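Local structure of Galactose/lactose metabolism regulatory protein GAL80 (Kluyveromyces lactis, 3E1K) at residues 33-38 with 376-381; 156-161 with 315-320; 232-237 with 438-443; 289-294 with 305-310; 321-326 with 362-367. The protein represses lactose and galactose metabolic genes, apparently by blocking the transcriptional activator LAC9 when no inducing sugar is present. All coordinates share one frame; numbering follows the deposited sequence.

Contact 1. Residues 33-38 with 376-381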
# COMPACT_ATOMS: atom_id res chain seq x y z
N ALA A 33 14.16 -32.37 -5.96
CA ALA A 33 13.65 -33.70 -6.24
C ALA A 33 12.13 -33.60 -6.43
O ALA A 33 11.56 -34.30 -7.31
CB ALA A 33 14.02 -34.65 -5.06
N LYS A 34 11.51 -32.80 -5.57
CA LYS A 34 10.06 -32.58 -5.41
C LYS A 34 9.60 -31.49 -6.37
O LYS A 34 8.42 -31.10 -6.39
CB LYS A 34 9.75 -32.09 -4.01
CG LYS A 34 10.60 -32.80 -3.05
CD LYS A 34 10.62 -31.88 -1.90
CE LYS A 34 9.50 -32.31 -1.00
NZ LYS A 34 10.12 -32.27 0.33
N THR A 35 10.50 -31.02 -7.23
CA THR A 35 10.11 -30.02 -8.24
C THR A 35 10.68 -30.16 -9.62
O THR A 35 9.99 -30.50 -10.58
CB THR A 35 10.24 -28.56 -7.77
OG1 THR A 35 11.63 -28.25 -7.61
CG2 THR A 35 9.59 -28.40 -6.45
N HIS A 36 11.97 -29.90 -9.76
CA HIS A 36 12.55 -30.10 -11.06
C HIS A 36 12.32 -31.59 -11.44
O HIS A 36 11.45 -31.75 -12.27
CB HIS A 36 14.03 -29.68 -10.96
CG HIS A 36 14.26 -28.21 -10.78
ND1 HIS A 36 14.91 -27.44 -11.72
CD2 HIS A 36 13.98 -27.37 -9.75
CE1 HIS A 36 14.98 -26.19 -11.30
NE2 HIS A 36 14.40 -26.11 -10.11
N PHE A 37 12.94 -32.62 -10.88
CA PHE A 37 12.69 -34.04 -11.15
C PHE A 37 11.38 -34.34 -11.89
O PHE A 37 11.42 -35.04 -12.92
CB PHE A 37 13.04 -35.01 -10.01
CG PHE A 37 12.76 -36.47 -10.27
CD1 PHE A 37 13.56 -37.26 -11.11
CD2 PHE A 37 11.74 -37.07 -9.59
CE1 PHE A 37 13.29 -38.63 -11.28
CE2 PHE A 37 11.45 -38.44 -9.76
CZ PHE A 37 12.25 -39.22 -10.60
N LEU A 38 10.29 -33.76 -11.38
CA LEU A 38 8.93 -33.89 -11.93
C LEU A 38 8.80 -33.09 -13.21
O LEU A 38 8.39 -33.55 -14.26
CB LEU A 38 7.94 -33.43 -10.89
CG LEU A 38 8.30 -34.39 -9.75
CD1 LEU A 38 8.22 -33.95 -8.29
CD2 LEU A 38 7.78 -35.85 -9.89
N SER A 376 1.08 -25.67 -8.92
CA SER A 376 1.94 -24.60 -9.27
C SER A 376 3.31 -24.93 -8.81
O SER A 376 4.31 -24.57 -9.46
CB SER A 376 1.41 -23.49 -8.40
OG SER A 376 1.25 -24.02 -7.10
N VAL A 377 3.34 -25.52 -7.61
CA VAL A 377 4.60 -25.82 -6.97
C VAL A 377 5.52 -26.39 -8.02
O VAL A 377 6.60 -25.85 -8.27
CB VAL A 377 4.40 -26.78 -5.82
CG1 VAL A 377 5.78 -27.26 -5.31
CG2 VAL A 377 3.58 -26.10 -4.70
N VAL A 378 5.04 -27.48 -8.61
CA VAL A 378 5.84 -28.11 -9.67
C VAL A 378 5.41 -27.63 -11.04
O VAL A 378 6.23 -27.51 -11.95
CB VAL A 378 5.63 -29.65 -9.66
CG1 VAL A 378 6.25 -30.27 -10.93
CG2 VAL A 378 6.15 -30.34 -8.37
N GLY A 379 4.12 -27.44 -11.23
CA GLY A 379 3.67 -27.04 -12.56
C GLY A 379 4.53 -25.94 -13.12
O GLY A 379 5.04 -26.02 -14.25
N ASN A 380 4.73 -24.93 -12.30
CA ASN A 380 5.47 -23.79 -12.72
C ASN A 380 6.85 -24.00 -13.25
O ASN A 380 7.13 -23.48 -14.36
CB ASN A 380 5.35 -22.67 -11.72
CG ASN A 380 4.02 -21.99 -11.84
OD1 ASN A 380 3.23 -22.29 -12.75
ND2 ASN A 380 3.74 -21.07 -10.93
N ILE A 381 7.69 -24.75 -12.52
CA ILE A 381 8.98 -24.98 -13.14
C ILE A 381 8.77 -25.70 -14.49
O ILE A 381 9.35 -25.29 -15.53
CB ILE A 381 9.95 -25.75 -12.20
CG1 ILE A 381 10.25 -24.86 -10.99
CG2 ILE A 381 11.21 -26.16 -12.94
CD1 ILE A 381 9.47 -25.18 -9.70
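The imidazole of His-36 is gripped at both nitrogens, ND1 by the hydroxyl of Tyr-385 and NE2 by the carboxylate of Glu-122, and Ile-381 lies over one of its faces. The methyl Ile-381 CG2 sits 8° off the ring normal, 4.1 Å from the centroid of the His-36 ring, a CH-pi contact. That branch is anti to the backbone N of Ile-381, while CG1 (chi1 -65°) leads Ile-381 CD1 to Thr-35, where it stops 4.0 Å from Thr-35 CB. The two hydrogen bonds should hold the ring's rotation and so offer the isoleucine a steady flat surface. The rest of the contact is mostly apolar and centres on Val-378, whose CG1 meets Leu-38 CB at 3.6 Å, the two side chains crossing nearly at right angles. Beta-branched residues suit this place, since each branches at CB and so sets a methyl close to the backbone. Thr-35 adds its methyl, CG2 lying 4.1 Å from Val-377 CG1, while its hydroxyl bonds back to Trp-31 O. Lys-34 and Val-377 also touch the bound activator peptide. The contact thus sets the start of helix 36-39, in the Rossmann-type region, against the first turns of helix 376-393, which follows strand 364-370.

Contact 2. Residues 156-161 with 315-320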
# COMPACT_ATOMS: atom_id res chain seq x y z
N SER A 156 3.07 -18.63 -14.46
CA SER A 156 1.84 -18.89 -13.74
C SER A 156 0.57 -18.61 -14.50
O SER A 156 0.39 -17.49 -14.99
CB SER A 156 1.73 -18.12 -12.42
OG SER A 156 0.41 -17.71 -12.38
N PRO A 157 -0.28 -19.61 -14.65
CA PRO A 157 -1.50 -19.29 -15.39
C PRO A 157 -2.03 -17.92 -14.90
O PRO A 157 -2.36 -17.04 -15.71
CB PRO A 157 -2.47 -20.42 -15.06
CG PRO A 157 -1.56 -21.59 -14.73
CD PRO A 157 -0.26 -21.02 -14.20
N TYR A 158 -2.04 -17.66 -13.59
CA TYR A 158 -2.55 -16.37 -13.08
C TYR A 158 -1.81 -15.14 -13.63
O TYR A 158 -2.39 -14.11 -13.89
CB TYR A 158 -2.61 -16.38 -11.54
CG TYR A 158 -3.23 -17.65 -11.16
CD1 TYR A 158 -2.45 -18.72 -10.82
CD2 TYR A 158 -4.60 -17.84 -11.36
CE1 TYR A 158 -3.01 -19.95 -10.54
CE2 TYR A 158 -5.19 -19.11 -11.13
CZ TYR A 158 -4.35 -20.17 -10.71
OH TYR A 158 -4.81 -21.41 -10.39
N ILE A 159 -0.50 -15.26 -13.82
CA ILE A 159 0.21 -14.12 -14.27
C ILE A 159 -0.07 -13.95 -15.75
O ILE A 159 -0.72 -12.95 -16.11
CB ILE A 159 1.68 -14.42 -14.26
CG1 ILE A 159 2.18 -14.92 -12.91
CG2 ILE A 159 2.40 -13.29 -14.97
CD1 ILE A 159 1.74 -13.97 -11.90
N VAL A 160 0.43 -14.86 -16.57
CA VAL A 160 0.17 -14.75 -17.99
C VAL A 160 -1.26 -14.24 -18.25
O VAL A 160 -1.43 -13.25 -18.99
CB VAL A 160 0.44 -16.16 -18.66
CG1 VAL A 160 0.40 -16.05 -20.21
CG2 VAL A 160 1.75 -16.82 -18.13
N ARG A 161 -2.25 -14.86 -17.63
CA ARG A 161 -3.63 -14.43 -17.83
C ARG A 161 -3.93 -12.97 -17.66
O ARG A 161 -4.71 -12.45 -18.42
CB ARG A 161 -4.64 -15.23 -17.00
CG ARG A 161 -6.06 -14.80 -17.30
CD ARG A 161 -6.53 -15.38 -18.62
NE ARG A 161 -7.95 -15.15 -18.68
CZ ARG A 161 -8.51 -14.65 -19.77
NH1 ARG A 161 -7.68 -14.24 -20.78
NH2 ARG A 161 -9.79 -14.38 -19.88
N ILE A 315 5.30 -20.06 -6.47
CA ILE A 315 4.97 -21.43 -6.14
C ILE A 315 3.43 -21.50 -6.09
O ILE A 315 2.90 -22.58 -6.25
CB ILE A 315 5.38 -21.72 -4.70
CG1 ILE A 315 6.88 -21.40 -4.45
CG2 ILE A 315 4.83 -23.04 -4.25
CD1 ILE A 315 7.22 -21.12 -3.02
N SER A 316 2.74 -20.43 -5.70
CA SER A 316 1.27 -20.47 -5.53
C SER A 316 0.24 -20.54 -6.63
O SER A 316 0.42 -20.06 -7.77
CB SER A 316 0.76 -19.54 -4.45
OG SER A 316 1.19 -20.02 -3.18
N ASN A 317 -0.84 -21.19 -6.22
CA ASN A 317 -1.94 -21.44 -7.13
C ASN A 317 -2.77 -20.35 -6.52
O ASN A 317 -3.03 -20.37 -5.30
CB ASN A 317 -2.60 -22.79 -6.84
CG ASN A 317 -3.83 -23.09 -7.71
OD1 ASN A 317 -3.81 -22.88 -8.93
ND2 ASN A 317 -4.89 -23.59 -7.10
N LEU A 318 -3.08 -19.35 -7.37
CA LEU A 318 -3.90 -18.23 -6.93
C LEU A 318 -5.25 -18.24 -7.65
O LEU A 318 -5.65 -19.21 -8.31
CB LEU A 318 -3.20 -16.91 -7.14
CG LEU A 318 -1.72 -17.19 -7.34
CD1 LEU A 318 -1.19 -16.51 -8.64
CD2 LEU A 318 -0.78 -16.96 -6.14
N VAL A 319 -5.89 -17.07 -7.58
CA VAL A 319 -7.16 -16.88 -8.23
C VAL A 319 -7.21 -15.50 -8.82
O VAL A 319 -6.79 -14.52 -8.23
CB VAL A 319 -8.18 -16.86 -7.17
CG1 VAL A 319 -9.49 -16.42 -7.75
CG2 VAL A 319 -8.31 -18.26 -6.70
N LEU A 320 -7.80 -15.41 -9.99
CA LEU A 320 -7.85 -14.13 -10.61
C LEU A 320 -9.20 -13.59 -10.98
O LEU A 320 -9.92 -14.14 -11.80
CB LEU A 320 -7.03 -14.12 -11.88
CG LEU A 320 -7.00 -12.71 -12.43
CD1 LEU A 320 -5.60 -12.22 -12.09
CD2 LEU A 320 -6.96 -13.12 -13.92
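A chi1 of -46° turns the Tyr-158 ring anti to its own carbonyl carbon and out from the first turn of helix 157-167, where chi2 of 96° lays it against the backbone at Leu-318 and Val-319. The peptide bond from Leu-318 to Val-319 passes over one face of the ring, offset toward the rim. The side chain of Leu-318 closes in on the base of the tyrosine. Farther along the helix, Arg-161 crosses Leu-320 at about a right angle, with Arg-161 CG 3.9 Å from Leu-320 CD2. The bend of the arginine at chi2 (77°) lets its aliphatic part cover the leucine while the guanidinium goes on to a salt bridge with Glu-367. The helix start is fixed by the N-cap Ser-156, whose OG accepts from Ile-159 N at 3.0 Å. The hydroxyl of Tyr-158 bonds to Leu-371 N, and its ring also meets that of Phe-369. The backbone N of Asn-317 hydrogen-bonds to the bound activator peptide. Tyrosine and arginine suit this largely buried seam because both are amphipathic: their carbon surfaces cover the chain as it enters strand 319-323, and their polar ends reach partners on the neighbouring strand 364-370 and just beyond it.

Contact 3. Residues 232-237 with 438-443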
# COMPACT_ATOMS: atom_id res chain seq x y z
N ALA A 232 12.16 3.11 -0.96
CA ALA A 232 12.05 1.97 -0.09
C ALA A 232 12.53 2.23 1.35
O ALA A 232 13.39 3.08 1.60
CB ALA A 232 12.69 0.76 -0.81
N MET A 233 11.84 1.56 2.27
CA MET A 233 12.06 1.67 3.69
C MET A 233 12.07 0.28 4.35
O MET A 233 11.12 -0.50 4.20
CB MET A 233 10.92 2.53 4.25
CG MET A 233 11.02 3.97 3.88
SD MET A 233 9.70 4.82 4.73
CE MET A 233 10.06 6.51 4.03
N ILE A 234 13.11 -0.06 5.11
CA ILE A 234 13.11 -1.41 5.68
C ILE A 234 13.13 -1.56 7.19
O ILE A 234 14.04 -1.08 7.88
CB ILE A 234 14.13 -2.36 5.09
CG1 ILE A 234 13.93 -2.46 3.57
CG2 ILE A 234 14.02 -3.71 5.76
CD1 ILE A 234 15.26 -2.32 2.80
N SER A 235 12.16 -2.30 7.71
CA SER A 235 11.98 -2.43 9.13
C SER A 235 12.48 -3.66 9.86
O SER A 235 12.61 -4.71 9.27
CB SER A 235 10.52 -2.15 9.51
OG SER A 235 10.44 -1.06 10.40
N ASN A 236 12.82 -3.53 11.15
CA ASN A 236 13.33 -4.65 11.97
C ASN A 236 12.86 -4.47 13.41
O ASN A 236 13.58 -4.04 14.32
CB ASN A 236 14.87 -4.73 11.91
CG ASN A 236 15.38 -5.98 11.21
OD1 ASN A 236 15.99 -5.84 10.15
ND2 ASN A 236 15.21 -7.17 11.84
N ASN A 237 11.58 -4.78 13.54
CA ASN A 237 10.90 -4.66 14.82
C ASN A 237 10.66 -6.03 15.48
O ASN A 237 10.18 -6.11 16.60
CB ASN A 237 9.61 -3.87 14.62
CG ASN A 237 9.82 -2.68 13.70
OD1 ASN A 237 10.93 -2.21 13.56
ND2 ASN A 237 8.76 -2.15 13.12
N ASP A 438 19.18 -3.80 -5.36
CA ASP A 438 20.12 -2.99 -4.60
C ASP A 438 19.47 -1.64 -4.38
O ASP A 438 19.58 -1.01 -3.32
CB ASP A 438 21.30 -2.65 -5.50
CG ASP A 438 22.58 -2.32 -4.69
OD1 ASP A 438 22.69 -2.79 -3.54
OD2 ASP A 438 23.49 -1.64 -5.25
N ALA A 439 18.87 -1.14 -5.46
CA ALA A 439 18.25 0.15 -5.42
C ALA A 439 17.50 0.27 -4.11
O ALA A 439 17.86 1.10 -3.27
CB ALA A 439 17.28 0.20 -6.57
N VAL A 440 16.46 -0.55 -3.98
CA VAL A 440 15.59 -0.67 -2.83
C VAL A 440 16.46 -0.50 -1.59
O VAL A 440 16.22 0.33 -0.71
CB VAL A 440 15.08 -2.09 -2.74
CG1 VAL A 440 14.13 -2.25 -1.55
CG2 VAL A 440 14.40 -2.40 -4.04
N PHE A 441 17.50 -1.33 -1.55
CA PHE A 441 18.39 -1.28 -0.43
C PHE A 441 19.05 0.04 -0.22
O PHE A 441 18.96 0.63 0.85
CB PHE A 441 19.39 -2.42 -0.46
CG PHE A 441 18.83 -3.65 0.14
CD1 PHE A 441 18.45 -4.72 -0.66
CD2 PHE A 441 18.56 -3.65 1.51
CE1 PHE A 441 17.90 -5.81 -0.08
CE2 PHE A 441 18.05 -4.76 2.08
CZ PHE A 441 17.77 -5.83 1.29
N ARG A 442 19.71 0.51 -1.28
CA ARG A 442 20.37 1.80 -1.23
C ARG A 442 19.36 2.89 -0.86
O ARG A 442 19.60 3.79 -0.06
CB ARG A 442 21.09 2.13 -2.54
CG ARG A 442 22.57 2.45 -2.37
CD ARG A 442 23.13 2.99 -3.69
NE ARG A 442 22.15 2.94 -4.77
CZ ARG A 442 22.36 2.29 -5.92
NH1 ARG A 442 23.54 1.71 -6.14
NH2 ARG A 442 21.41 2.29 -6.87
N SER A 443 18.18 2.78 -1.44
CA SER A 443 17.16 3.76 -1.19
C SER A 443 16.82 3.85 0.30
O SER A 443 16.86 4.97 0.84
CB SER A 443 15.87 3.45 -1.94
OG SER A 443 14.87 3.99 -1.11
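Ala-232 is the shallow point of the strand into which the helix settles: its CB faces Val-440 CG1 at 3.4 Å, and a methyl is small enough to let the two axes approach within 6.9 Å. The valine branch that fills this hollow is anti to the backbone N (chi1 -179°). Two residues on, Ile-234 is the bump. Its CD1 reaches past the valine, 4.5 Å from Val-440 CG1, to the ring of Phe-441, where CD2 and CE2 both lie 3.8 Å from Ile-234 CD1; the two side chains meet nearly at right angles. Small then large along the strand thus matches the helix surface, which crosses at -75°. Beside the alanine a polar link closes the fit. Ser-443 OG accepts the backbone N-H of Ala-232 at 2.9 Å, with an angle of 147° at the hydrogen, and the same hydroxyl bonds to the carbonyl of Lys-448, so one buried oxygen joins the strand to the chain beyond the helix. Without the Ser-443 hydroxyl, as with an alanine here, the Ala-232 amide and the Lys-448 carbonyl would probably lose their shared mate. Met-233, pointing the other way, packs on Thr-449 of the second subunit. A helix on one face of an open mixed sheet, with the second subunit against the other, is consistent with the C-terminal domain seen in GFO/IDH/MocA oxidoreductases.

Contact 4. Residues 289-294 with 305-310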
# COMPACT_ATOMS: atom_id res chain seq x y z
N LEU A 289 -7.76 -10.42 8.02
CA LEU A 289 -8.95 -9.80 7.44
C LEU A 289 -8.72 -9.54 5.93
O LEU A 289 -9.60 -9.04 5.25
CB LEU A 289 -9.33 -8.54 8.24
CG LEU A 289 -10.13 -8.89 9.51
CD1 LEU A 289 -10.24 -7.72 10.47
CD2 LEU A 289 -11.57 -9.37 9.22
N THR A 290 -7.56 -9.94 5.39
CA THR A 290 -7.21 -9.75 3.99
C THR A 290 -6.34 -10.84 3.43
O THR A 290 -5.69 -11.60 4.16
CB THR A 290 -6.26 -8.59 3.97
OG1 THR A 290 -7.08 -7.44 4.12
CG2 THR A 290 -5.55 -8.40 2.66
N LYS A 291 -6.35 -10.97 2.11
CA LYS A 291 -5.55 -11.99 1.46
C LYS A 291 -4.08 -11.62 1.73
O LYS A 291 -3.71 -10.45 1.64
CB LYS A 291 -5.88 -12.05 -0.04
CG LYS A 291 -7.17 -12.77 -0.33
CD LYS A 291 -7.34 -13.82 0.71
CE LYS A 291 -8.24 -14.84 0.12
NZ LYS A 291 -7.93 -14.97 -1.34
N ASN A 292 -3.27 -12.59 2.13
CA ASN A 292 -1.89 -12.24 2.38
C ASN A 292 -1.15 -11.96 1.09
O ASN A 292 -0.10 -11.34 1.09
CB ASN A 292 -1.22 -13.13 3.41
CG ASN A 292 -2.08 -13.20 4.68
OD1 ASN A 292 -1.69 -12.75 5.77
ND2 ASN A 292 -3.29 -13.74 4.55
N LEU A 293 -1.76 -12.37 -0.03
CA LEU A 293 -1.17 -12.06 -1.33
C LEU A 293 -2.10 -11.43 -2.36
O LEU A 293 -2.97 -12.13 -2.88
CB LEU A 293 -0.54 -13.25 -2.06
CG LEU A 293 0.10 -12.68 -3.33
CD1 LEU A 293 1.40 -11.98 -2.99
CD2 LEU A 293 0.23 -13.73 -4.46
N VAL A 294 -1.87 -10.18 -2.71
CA VAL A 294 -2.76 -9.54 -3.63
C VAL A 294 -2.10 -8.50 -4.51
O VAL A 294 -1.23 -7.73 -4.08
CB VAL A 294 -3.74 -8.63 -2.80
CG1 VAL A 294 -4.65 -7.77 -3.71
CG2 VAL A 294 -4.59 -9.42 -1.82
N LYS A 305 -7.78 -8.28 -10.02
CA LYS A 305 -7.17 -8.56 -8.73
C LYS A 305 -6.74 -10.04 -8.67
O LYS A 305 -7.47 -10.94 -9.07
CB LYS A 305 -8.13 -8.20 -7.60
CG LYS A 305 -7.52 -7.73 -6.31
CD LYS A 305 -8.63 -7.12 -5.49
CE LYS A 305 -8.68 -7.67 -4.05
NZ LYS A 305 -9.89 -8.59 -3.93
N ILE A 306 -5.53 -10.25 -8.17
CA ILE A 306 -4.97 -11.57 -7.94
C ILE A 306 -4.72 -11.76 -6.45
O ILE A 306 -4.17 -10.86 -5.77
CB ILE A 306 -3.61 -11.70 -8.53
CG1 ILE A 306 -3.61 -10.92 -9.84
CG2 ILE A 306 -3.15 -13.09 -8.31
CD1 ILE A 306 -2.33 -11.12 -10.75
N GLU A 307 -5.17 -12.89 -5.92
CA GLU A 307 -5.13 -13.09 -4.47
C GLU A 307 -4.69 -14.47 -4.01
O GLU A 307 -5.23 -15.43 -4.58
CB GLU A 307 -6.56 -12.90 -3.96
CG GLU A 307 -7.09 -11.46 -3.96
CD GLU A 307 -8.48 -11.33 -3.40
OE1 GLU A 307 -9.12 -12.36 -3.53
OE2 GLU A 307 -8.96 -10.30 -2.82
N GLY A 308 -3.75 -14.59 -3.08
CA GLY A 308 -3.24 -15.87 -2.60
C GLY A 308 -3.21 -15.73 -1.10
O GLY A 308 -3.37 -14.61 -0.59
N ASP A 309 -3.12 -16.85 -0.38
CA ASP A 309 -3.13 -16.83 1.06
C ASP A 309 -1.65 -17.06 1.39
O ASP A 309 -1.16 -16.81 2.49
CB ASP A 309 -4.01 -17.99 1.58
CG ASP A 309 -5.37 -18.05 0.90
OD1 ASP A 309 -5.85 -17.02 0.40
OD2 ASP A 309 -5.90 -19.16 0.81
N ALA A 310 -0.93 -17.55 0.38
CA ALA A 310 0.48 -17.76 0.57
C ALA A 310 1.14 -16.82 -0.44
O ALA A 310 1.07 -17.10 -1.64
CB ALA A 310 0.84 -19.20 0.24
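Lys-291 arches over the open end of the hairpin, bent at chi2 (-32°) and again at chi4 (37°), and this double bend sets its ammonium between Glu-307 of the facing strand and Asp-309 just past its end. Lys-291 NZ forms a salt bridge with Asp-309 OD1 at 3.4 Å, less sure because Asp-309 is poorly ordered, and a long one with Glu-307 OE1 at 3.6 Å. The lysine runs alongside Asp-309 but crosses Glu-307 at about a right angle. Glu-307, extended beyond CG, lies beside Val-294, its CG 3.9 Å from Val-294 CG2. Asn-292 and Leu-293 both face Gly-308, a classic beta bulge; Leu-293 N donates to Gly-308 O at 2.8 Å. Glycine suits the place, since a CB there would come tight against Leu-293 CB. Were a methionine to replace Lys-291, Glu-307 and Asp-309 would probably be left without the cation between them. With Asp-309 bordering the bound activator peptide, this charge pairing, so far as the loosely placed aspartate allows, may temper the negative potential beside an acidic ligand.

Contact 5. Residues 321-326 with 362-367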
# COMPACT_ATOMS: atom_id res chain seq x y z
N TYR A 321 -9.46 -12.43 -10.41
CA TYR A 321 -10.72 -11.80 -10.66
C TYR A 321 -10.37 -10.65 -11.53
O TYR A 321 -9.48 -9.85 -11.28
CB TYR A 321 -11.27 -11.17 -9.38
CG TYR A 321 -11.43 -12.18 -8.26
CD1 TYR A 321 -10.49 -12.28 -7.22
CD2 TYR A 321 -12.56 -13.00 -8.21
CE1 TYR A 321 -10.68 -13.14 -6.17
CE2 TYR A 321 -12.76 -13.87 -7.16
CZ TYR A 321 -11.81 -13.95 -6.16
OH TYR A 321 -11.95 -14.86 -5.14
N PHE A 322 -11.18 -10.55 -12.56
CA PHE A 322 -10.97 -9.38 -13.35
C PHE A 322 -12.36 -8.82 -13.62
O PHE A 322 -13.34 -9.52 -13.63
CB PHE A 322 -10.30 -9.82 -14.62
CG PHE A 322 -10.83 -9.15 -15.84
CD1 PHE A 322 -10.21 -8.05 -16.45
CD2 PHE A 322 -11.99 -9.63 -16.42
CE1 PHE A 322 -10.70 -7.45 -17.59
CE2 PHE A 322 -12.52 -9.02 -17.54
CZ PHE A 322 -11.88 -7.94 -18.14
N TYR A 323 -12.41 -7.58 -14.03
CA TYR A 323 -13.67 -7.01 -14.45
C TYR A 323 -13.44 -5.87 -15.44
O TYR A 323 -12.68 -4.95 -15.19
CB TYR A 323 -14.37 -6.48 -13.23
CG TYR A 323 -15.41 -5.51 -13.69
CD1 TYR A 323 -16.64 -5.96 -14.19
CD2 TYR A 323 -15.16 -4.14 -13.64
CE1 TYR A 323 -17.59 -5.06 -14.63
CE2 TYR A 323 -16.12 -3.24 -14.07
CZ TYR A 323 -17.34 -3.70 -14.56
OH TYR A 323 -18.30 -2.83 -15.01
N GLY A 324 -14.19 -5.84 -16.53
CA GLY A 324 -13.98 -4.74 -17.44
C GLY A 324 -14.47 -5.25 -18.80
O GLY A 324 -15.18 -6.26 -18.91
N ILE A 325 -14.00 -4.61 -19.87
CA ILE A 325 -14.47 -4.98 -21.20
C ILE A 325 -13.94 -6.21 -21.90
O ILE A 325 -12.78 -6.23 -22.35
CB ILE A 325 -14.48 -3.77 -22.16
CG1 ILE A 325 -13.09 -3.17 -22.35
CG2 ILE A 325 -15.38 -2.62 -21.63
CD1 ILE A 325 -12.93 -2.16 -23.38
N LYS A 326 -14.88 -7.14 -22.12
CA LYS A 326 -14.73 -8.42 -22.81
C LYS A 326 -13.58 -8.39 -23.78
O LYS A 326 -12.73 -9.30 -23.78
CB LYS A 326 -15.96 -8.67 -23.70
CG LYS A 326 -17.33 -8.53 -23.05
CD LYS A 326 -18.42 -8.86 -24.06
CE LYS A 326 -19.77 -8.87 -23.34
NZ LYS A 326 -20.89 -9.45 -24.39
N GLU A 362 -17.73 -0.32 -23.95
CA GLU A 362 -18.63 0.11 -22.90
C GLU A 362 -19.26 -0.99 -22.02
O GLU A 362 -19.52 -0.76 -20.84
CB GLU A 362 -19.66 1.21 -23.34
CG GLU A 362 -19.10 2.66 -23.43
CD GLU A 362 -19.50 3.46 -24.69
OE1 GLU A 362 -19.36 2.98 -25.84
OE2 GLU A 362 -19.91 4.63 -24.54
N GLU A 363 -19.52 -2.18 -22.59
CA GLU A 363 -20.11 -3.32 -21.88
C GLU A 363 -19.04 -4.12 -21.13
O GLU A 363 -18.33 -4.97 -21.68
CB GLU A 363 -21.07 -4.17 -22.72
CG GLU A 363 -22.03 -5.11 -21.94
CD GLU A 363 -23.44 -5.32 -22.57
OE1 GLU A 363 -23.56 -6.13 -23.53
OE2 GLU A 363 -24.38 -4.68 -22.04
N GLN A 364 -18.92 -3.76 -19.85
CA GLN A 364 -17.91 -4.37 -18.98
C GLN A 364 -18.39 -5.71 -18.47
O GLN A 364 -19.60 -5.94 -18.29
CB GLN A 364 -17.71 -3.57 -17.74
CG GLN A 364 -17.87 -2.09 -17.95
CD GLN A 364 -16.67 -1.31 -17.40
OE1 GLN A 364 -16.53 -1.18 -16.18
NE2 GLN A 364 -15.86 -0.75 -18.29
N THR A 365 -17.39 -6.58 -18.25
CA THR A 365 -17.63 -7.95 -17.86
C THR A 365 -16.81 -8.48 -16.68
O THR A 365 -15.70 -8.01 -16.42
CB THR A 365 -17.41 -8.79 -19.12
OG1 THR A 365 -18.60 -8.76 -19.92
CG2 THR A 365 -17.03 -10.23 -18.87
N MET A 366 -17.37 -9.46 -15.99
CA MET A 366 -16.65 -10.05 -14.85
C MET A 366 -16.01 -11.41 -15.17
O MET A 366 -16.60 -12.31 -15.78
CB MET A 366 -17.57 -10.15 -13.62
CG MET A 366 -16.99 -9.64 -12.30
SD MET A 366 -16.13 -10.92 -11.32
CE MET A 366 -16.31 -10.21 -9.60
N GLU A 367 -14.83 -11.64 -14.67
CA GLU A 367 -14.35 -12.94 -14.90
C GLU A 367 -13.44 -13.48 -13.87
O GLU A 367 -12.59 -12.81 -13.39
CB GLU A 367 -13.89 -13.08 -16.31
CG GLU A 367 -12.45 -12.80 -16.59
CD GLU A 367 -11.96 -13.70 -17.64
OE1 GLU A 367 -12.80 -14.36 -18.24
OE2 GLU A 367 -10.75 -13.78 -17.86
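Phe-322 and Glu-367 face each other as a hydrogen-bonded antiparallel pair. Phe-322 N reaches Glu-367 O at 2.8 Å, and Glu-367 N returns a bond of 2.8 Å to Phe-322 O. A second such pair joins Gly-324 to Thr-365. On one side of the ladder the Phe-322 ring lies against the aliphatic part of Glu-367, Phe-322 CE2 being 3.9 Å from Glu-367 CG, with ring and carboxylate planes 83° apart. On the other side the Tyr-323 ring, swung out by a chi1 of 161°, spans two residues: CD1 is 4.2 Å from Met-366 CG, and the hydroxyl makes a weak and, given its tight modelling, doubtful hydrogen bond to Gln-364 OE1. The ladder is the margin of the large mixed sheet, strand 364-370 being its outermost strand within this chain and 319-323 the next one in. Gly-324 ends the regular pairing where the chain turns a corner; its backbone angles would jam any CB against the carbonyl of Tyr-323. Beyond the corner, Lys-326, poorly ordered, crosses Thr-365. Farther out, Arg-161 holds Glu-367 OE2 in a salt bridge, which probably keeps the glutamate's carbon chain beside the phenylalanine, and Leu-304, Cys-170 and Ile-171 touch the Phe-322 side chain. Over the tyrosine side, Leu-289 of the second subunit packs on Tyr-321 and Met-366, and Lys-288 of that subunit on Tyr-323 and Gln-364.

How the contacts relate
From the N terminus, contact 1 opens first and closes late, tying the Rossmann-type region to helix 376-393; contacts 2, 4 and 5 all fall within its loop. Contact 2 opens next, at helix 157-167, and closes on strand 319-323 after enclosing contact 4, the hairpin of strands 293-298 and 303-308. Contact 5 begins only once contact 2 has closed, and adds the outermost strand 364-370. Contact 3 starts inside the loops of contacts 1 and 2 and ends beyond both, so it crosses them while enclosing contacts 4 and 5. Contacts 2 to 5 share one mixed sheet, and contacts 1 and 2 touch where Ser-376 meets Ile-315.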